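Local atomic coordinates of putative oxidoreductase with NAD(P)-binding Rossmann-fold domain (PDB entry 3UUW), a protein that probably works as an NAD(P)-dependent oxidoreductase of the Gfo/Idh/MocA family, pairing a nucleotide-binding Rossmann domain with a C-terminal alpha/beta domain built on an open mixed sheet. Residues K223-I235 and V238-G250. Residues are numbered along the deposited sequence; the frame is centred on the assembly and turned at random. Where two conformers were deposited one is given.
Sequences KLEQVEILSKGKI and VKNLNVLEIEEGG
V227 and V238 form an antiparallel hydrogen-bonded pair (V227 N to V238 O 3.1 Å, V238 N to V227 O 2.9 Å), and I235 pairs in the same way with E247 across the next hairpin. Beyond the first pair N240 supplies one bond from its side chain and one from its backbone: with CG beside its own N (chi1 -64°), its OD1 turns back to accept from E225 N at 3.0 Å, nearly along the C=O axis, while N240 N gives an almost straight bond to E225 O at 2.8 Å. Water 1 bridges N240 ND2 and K223 O. Strand 234-239 is the shared middle strand of two consecutive hairpins in the open mixed sheet of the C-terminal domain; a type II turn, S231 to K234, makes the first, and a classic bulge, N242 and V243 facing K239, follows the second bend. Q226 and K239 run side by side, Q226 OE1 lying 3.4 Å from K239 CE, while K239 NZ forms a 3.1 Å salt bridge to E245 OE2, meeting it from above the carboxylate plane. L241 CD1 packs 3.7 Å from E225 OE1; R126 and Y132 hold the other oxygen of that carboxylate. R237 salt-bridges E228, E245 and E247, which probably offsets part of the negative charge of these three glutamates.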
loop_
_atom_site.group_PDB
_atom_site.type_symbol
_atom_site.label_atom_id
_atom_site.label_comp_id
_atom_site.label_asym_id
_atom_site.label_seq_id
_atom_site.Cartn_x
_atom_site.Cartn_y
_atom_site.Cartn_z
ATOM N N LYS A 223 3.705 -6.232 -15.197
ATOM C CA LYS A 223 5.127 -6.487 -15.148
ATOM C C LYS A 223 5.541 -6.279 -13.698
ATOM O O LYS A 223 5.430 -5.166 -13.171
ATOM C CB LYS A 223 5.850 -5.527 -16.077
ATOM C CG LYS A 223 7.348 -5.712 -16.094
ATOM C CD LYS A 223 7.979 -4.760 -17.116
ATOM C CE LYS A 223 9.477 -4.622 -16.899
ATOM N NZ LYS A 223 10.173 -5.929 -17.044
ATOM N N LEU A 224 5.971 -7.370 -13.068
ATOM C CA LEU A 224 6.354 -7.410 -11.653
ATOM C C LEU A 224 7.674 -8.164 -11.495
ATOM O O LEU A 224 7.987 -9.047 -12.279
ATOM C CB LEU A 224 5.246 -8.158 -10.873
ATOM C CG LEU A 224 5.405 -8.559 -9.406
ATOM C CD1 LEU A 224 5.736 -7.347 -8.525
ATOM C CD2 LEU A 224 4.125 -9.258 -8.918
ATOM N N GLU A 225 8.481 -7.767 -10.525
ATOM C CA GLU A 225 9.574 -8.607 -10.070
ATOM C C GLU A 225 9.515 -8.511 -8.569
ATOM O O GLU A 225 9.233 -7.455 -8.026
ATOM C CB GLU A 225 10.931 -8.159 -10.610
ATOM C CG GLU A 225 12.095 -9.024 -10.127
ATOM C CD GLU A 225 13.373 -8.805 -10.903
ATOM O OE1 GLU A 225 13.295 -8.388 -12.080
ATOM O OE2 GLU A 225 14.456 -9.056 -10.323
ATOM N N GLN A 226 9.743 -9.633 -7.886
ATOM C CA GLN A 226 9.785 -9.606 -6.444
ATOM C C GLN A 226 10.706 -10.673 -5.897
ATOM O O GLN A 226 10.702 -11.792 -6.389
ATOM C CB GLN A 226 8.383 -9.845 -5.863
ATOM C CG GLN A 226 8.357 -9.772 -4.352
ATOM C CD GLN A 226 6.963 -9.952 -3.810
ATOM O OE1 GLN A 226 6.160 -9.035 -3.832
ATOM N NE2 GLN A 226 6.680 -11.140 -3.319
ATOM N N VAL A 227 11.526 -10.287 -4.919
ATOM C CA VAL A 227 12.272 -11.232 -4.087
ATOM C C VAL A 227 11.702 -11.109 -2.659
ATOM O O VAL A 227 11.525 -10.001 -2.149
ATOM C CB VAL A 227 13.748 -10.905 -4.067
ATOM C CG1 VAL A 227 14.472 -11.692 -2.945
ATOM C CG2 VAL A 227 14.326 -11.127 -5.433
ATOM N N GLU A 228 11.379 -12.240 -2.052
ATOM C CA GLU A 228 10.834 -12.293 -0.698
ATOM C C GLU A 228 11.658 -13.289 0.070
ATOM O O GLU A 228 11.798 -14.460 -0.363
ATOM C CB GLU A 228 9.391 -12.760 -0.719
ATOM C CG GLU A 228 8.746 -12.938 0.639
ATOM C CD GLU A 228 7.294 -13.267 0.472
ATOM O OE1 GLU A 228 7.012 -14.386 -0.009
ATOM O OE2 GLU A 228 6.443 -12.396 0.775
ATOM N N ILE A 229 12.205 -12.843 1.193
ATOM C CA ILE A 229 12.977 -13.702 2.061
ATOM C C ILE A 229 12.259 -13.868 3.394
ATOM O O ILE A 229 11.986 -12.870 4.077
ATOM C CB ILE A 229 14.379 -13.122 2.306
ATOM C CG1 ILE A 229 15.150 -12.959 0.988
ATOM C CG2 ILE A 229 15.188 -13.991 3.344
ATOM C CD1 ILE A 229 16.532 -12.309 1.186
ATOM N N LEU A 230 11.936 -15.111 3.741
ATOM C CA LEU A 230 11.329 -15.450 5.040
ATOM C C LEU A 230 12.444 -15.919 5.982
ATOM O O LEU A 230 13.123 -16.916 5.711
ATOM C CB LEU A 230 10.269 -16.549 4.902
ATOM C CG LEU A 230 8.926 -16.242 4.222
ATOM C CD1 LEU A 230 9.080 -16.076 2.724
ATOM C CD2 LEU A 230 7.935 -17.367 4.516
ATOM N N SER A 231 12.619 -15.214 7.092
ATOM C CA SER A 231 13.668 -15.566 8.055
ATOM C C SER A 231 13.135 -15.482 9.477
ATOM O O SER A 231 12.016 -15.047 9.702
ATOM C CB SER A 231 14.884 -14.684 7.865
ATOM O OG SER A 231 14.577 -13.338 8.151
ATOM N N LYS A 232 13.932 -15.920 10.439
ATOM C CA LYS A 232 13.482 -15.902 11.816
ATOM C C LYS A 232 13.021 -14.501 12.213
ATOM O O LYS A 232 13.807 -13.545 12.196
ATOM C CB LYS A 232 14.592 -16.373 12.747
ATOM C CG LYS A 232 14.182 -16.324 14.208
ATOM C CD LYS A 232 15.315 -16.753 15.114
ATOM C CE LYS A 232 15.254 -18.218 15.411
ATOM N NZ LYS A 232 14.168 -18.488 16.393
ATOM N N GLY A 233 11.746 -14.384 12.540
ATOM C CA GLY A 233 11.154 -13.127 12.993
ATOM C C GLY A 233 10.978 -12.045 11.960
ATOM O O GLY A 233 10.675 -10.915 12.300
ATOM N N LYS A 234 11.088 -12.372 10.681
ATOM C CA LYS A 234 11.121 -11.335 9.677
ATOM C C LYS A 234 10.698 -11.796 8.292
ATOM O O LYS A 234 10.952 -12.938 7.896
ATOM C CB LYS A 234 12.570 -10.817 9.591
ATOM C CG LYS A 234 12.756 -9.555 8.853
ATOM C CD LYS A 234 14.246 -9.203 8.671
ATOM C CE LYS A 234 15.042 -9.211 9.933
ATOM N NZ LYS A 234 16.432 -8.745 9.600
ATOM N N ILE A 235 10.027 -10.912 7.565
ATOM C CA ILE A 235 9.830 -11.099 6.124
ATOM C C ILE A 235 10.452 -9.861 5.486
ATOM O O ILE A 235 10.232 -8.737 5.959
ATOM C CB ILE A 235 8.379 -11.180 5.680
ATOM C CG1 ILE A 235 7.635 -12.316 6.405
ATOM C CG2 ILE A 235 8.330 -11.400 4.185
ATOM C CD1 ILE A 235 6.138 -12.407 6.085
ATOM N N VAL A 238 11.592 -7.147 -1.788
ATOM C CA VAL A 238 11.962 -6.035 -2.653
ATOM C C VAL A 238 11.111 -6.190 -3.906
ATOM O O VAL A 238 11.125 -7.245 -4.532
ATOM C CB VAL A 238 13.454 -5.980 -3.001
ATOM C CG1 VAL A 238 13.724 -4.862 -4.004
ATOM C CG2 VAL A 238 14.262 -5.734 -1.764
ATOM N N LYS A 239 10.351 -5.151 -4.240
ATOM C CA LYS A 239 9.459 -5.162 -5.371
ATOM C C LYS A 239 9.981 -4.250 -6.463
ATOM O O LYS A 239 10.330 -3.091 -6.205
ATOM C CB LYS A 239 8.060 -4.684 -4.954
ATOM C CG LYS A 239 7.385 -5.582 -3.949
ATOM C CD LYS A 239 5.998 -5.017 -3.586
ATOM C CE LYS A 239 5.236 -5.934 -2.642
ATOM N NZ LYS A 239 3.919 -5.332 -2.310
ATOM N N ASN A 240 10.016 -4.781 -7.674
ATOM C CA ASN A 240 10.470 -4.044 -8.870
ATOM C C ASN A 240 11.829 -3.362 -8.683
ATOM O O ASN A 240 12.089 -2.265 -9.232
ATOM C CB ASN A 240 9.396 -3.035 -9.300
ATOM C CG ASN A 240 8.106 -3.711 -9.727
ATOM O OD1 ASN A 240 8.115 -4.842 -10.207
ATOM N ND2 ASN A 240 7.009 -2.991 -9.629
ATOM N N LEU A 241 12.679 -4.018 -7.898
ATOM C CA LEU A 241 14.041 -3.573 -7.578
ATOM C C LEU A 241 14.136 -2.255 -6.837
ATOM O O LEU A 241 15.262 -1.773 -6.585
ATOM C CB LEU A 241 14.924 -3.519 -8.846
ATOM C CG LEU A 241 15.115 -4.825 -9.595
ATOM C CD1 LEU A 241 13.944 -5.133 -10.446
ATOM C CD2 LEU A 241 16.404 -4.781 -10.470
ATOM N N ASN A 242 13.006 -1.657 -6.442
ATOM C CA ASN A 242 13.077 -0.301 -5.935
ATOM C C ASN A 242 12.197 0.095 -4.762
ATOM O O ASN A 242 12.175 1.268 -4.359
ATOM C CB ASN A 242 12.943 0.696 -7.091
ATOM C CG ASN A 242 11.550 0.741 -7.672
ATOM O OD1 ASN A 242 10.631 0.109 -7.160
ATOM N ND2 ASN A 242 11.375 1.522 -8.746
ATOM N N VAL A 243 11.476 -0.881 -4.208
ATOM C CA VAL A 243 10.727 -0.681 -2.978
ATOM C C VAL A 243 11.072 -1.825 -2.031
ATOM O O VAL A 243 11.072 -2.971 -2.449
ATOM C CB VAL A 243 9.225 -0.643 -3.224
ATOM C CG1 VAL A 243 8.471 -0.587 -1.874
ATOM C CG2 VAL A 243 8.877 0.581 -4.089
ATOM N N LEU A 244 11.442 -1.490 -0.800
ATOM C CA LEU A 244 11.837 -2.489 0.184
ATOM C C LEU A 244 10.812 -2.532 1.329
ATOM O O LEU A 244 10.489 -1.495 1.927
ATOM C CB LEU A 244 13.239 -2.196 0.695
ATOM C CG LEU A 244 13.960 -3.261 1.538
ATOM C CD1 LEU A 244 15.468 -3.103 1.440
ATOM C CD2 LEU A 244 13.501 -3.190 2.958
ATOM N N GLU A 245 10.275 -3.724 1.591
ATOM C CA GLU A 245 9.307 -3.927 2.666
ATOM C C GLU A 245 9.878 -4.866 3.702
ATOM O O GLU A 245 10.508 -5.866 3.350
ATOM C CB GLU A 245 8.017 -4.547 2.142
ATOM C CG GLU A 245 7.300 -3.732 1.099
ATOM C CD GLU A 245 6.005 -4.365 0.626
ATOM O OE1 GLU A 245 5.751 -5.550 0.931
ATOM O OE2 GLU A 245 5.239 -3.667 -0.062
ATOM N N ILE A 246 9.634 -4.566 4.973
ATOM C CA ILE A 246 10.049 -5.425 6.055
ATOM C C ILE A 246 8.876 -5.633 6.994
ATOM O O ILE A 246 8.274 -4.665 7.459
ATOM C CB ILE A 246 11.212 -4.847 6.858
ATOM C CG1 ILE A 246 12.402 -4.554 5.963
ATOM C CG2 ILE A 246 11.641 -5.817 7.982
ATOM C CD1 ILE A 246 13.543 -3.825 6.654
ATOM N N GLU A 247 8.549 -6.896 7.251
ATOM C CA GLU A 247 7.516 -7.239 8.224
ATOM C C GLU A 247 8.238 -7.796 9.428
ATOM O O GLU A 247 8.937 -8.807 9.344
ATOM C CB GLU A 247 6.462 -8.178 7.646
ATOM C CG GLU A 247 5.910 -7.657 6.328
ATOM C CD GLU A 247 4.433 -7.911 6.089
ATOM O OE1 GLU A 247 3.629 -7.741 7.034
ATOM O OE2 GLU A 247 4.070 -8.214 4.924
ATOM N N GLU A 248 8.064 -7.129 10.550
ATOM C CA GLU A 248 8.758 -7.489 11.772
ATOM C C GLU A 248 7.977 -6.922 12.932
ATOM O O GLU A 248 7.465 -5.823 12.844
ATOM C CB GLU A 248 10.146 -6.880 11.697
ATOM C CG GLU A 248 11.110 -7.240 12.744
ATOM C CD GLU A 248 12.529 -6.734 12.369
ATOM O OE1 GLU A 248 12.649 -5.654 11.758
ATOM O OE2 GLU A 248 13.509 -7.413 12.718
ATOM N N GLY A 249 7.865 -7.680 14.008
ATOM C CA GLY A 249 7.115 -7.229 15.194
ATOM C C GLY A 249 5.656 -6.865 14.980
ATOM O O GLY A 249 5.101 -6.024 15.709
ATOM N N GLY A 250 5.034 -7.486 13.985
ATOM C CA GLY A 250 3.630 -7.242 13.658
ATOM C C GLY A 250 3.360 -5.985 12.853
ATOM O O GLY A 250 2.192 -5.589 12.703
HETATM O O HOH W 1 4.494 -3.861 -11.026
HETATM O O HOH W 2 12.327 -6.802 -7.099
HETATM O O HOH W 3 9.466 -10.071 14.548
#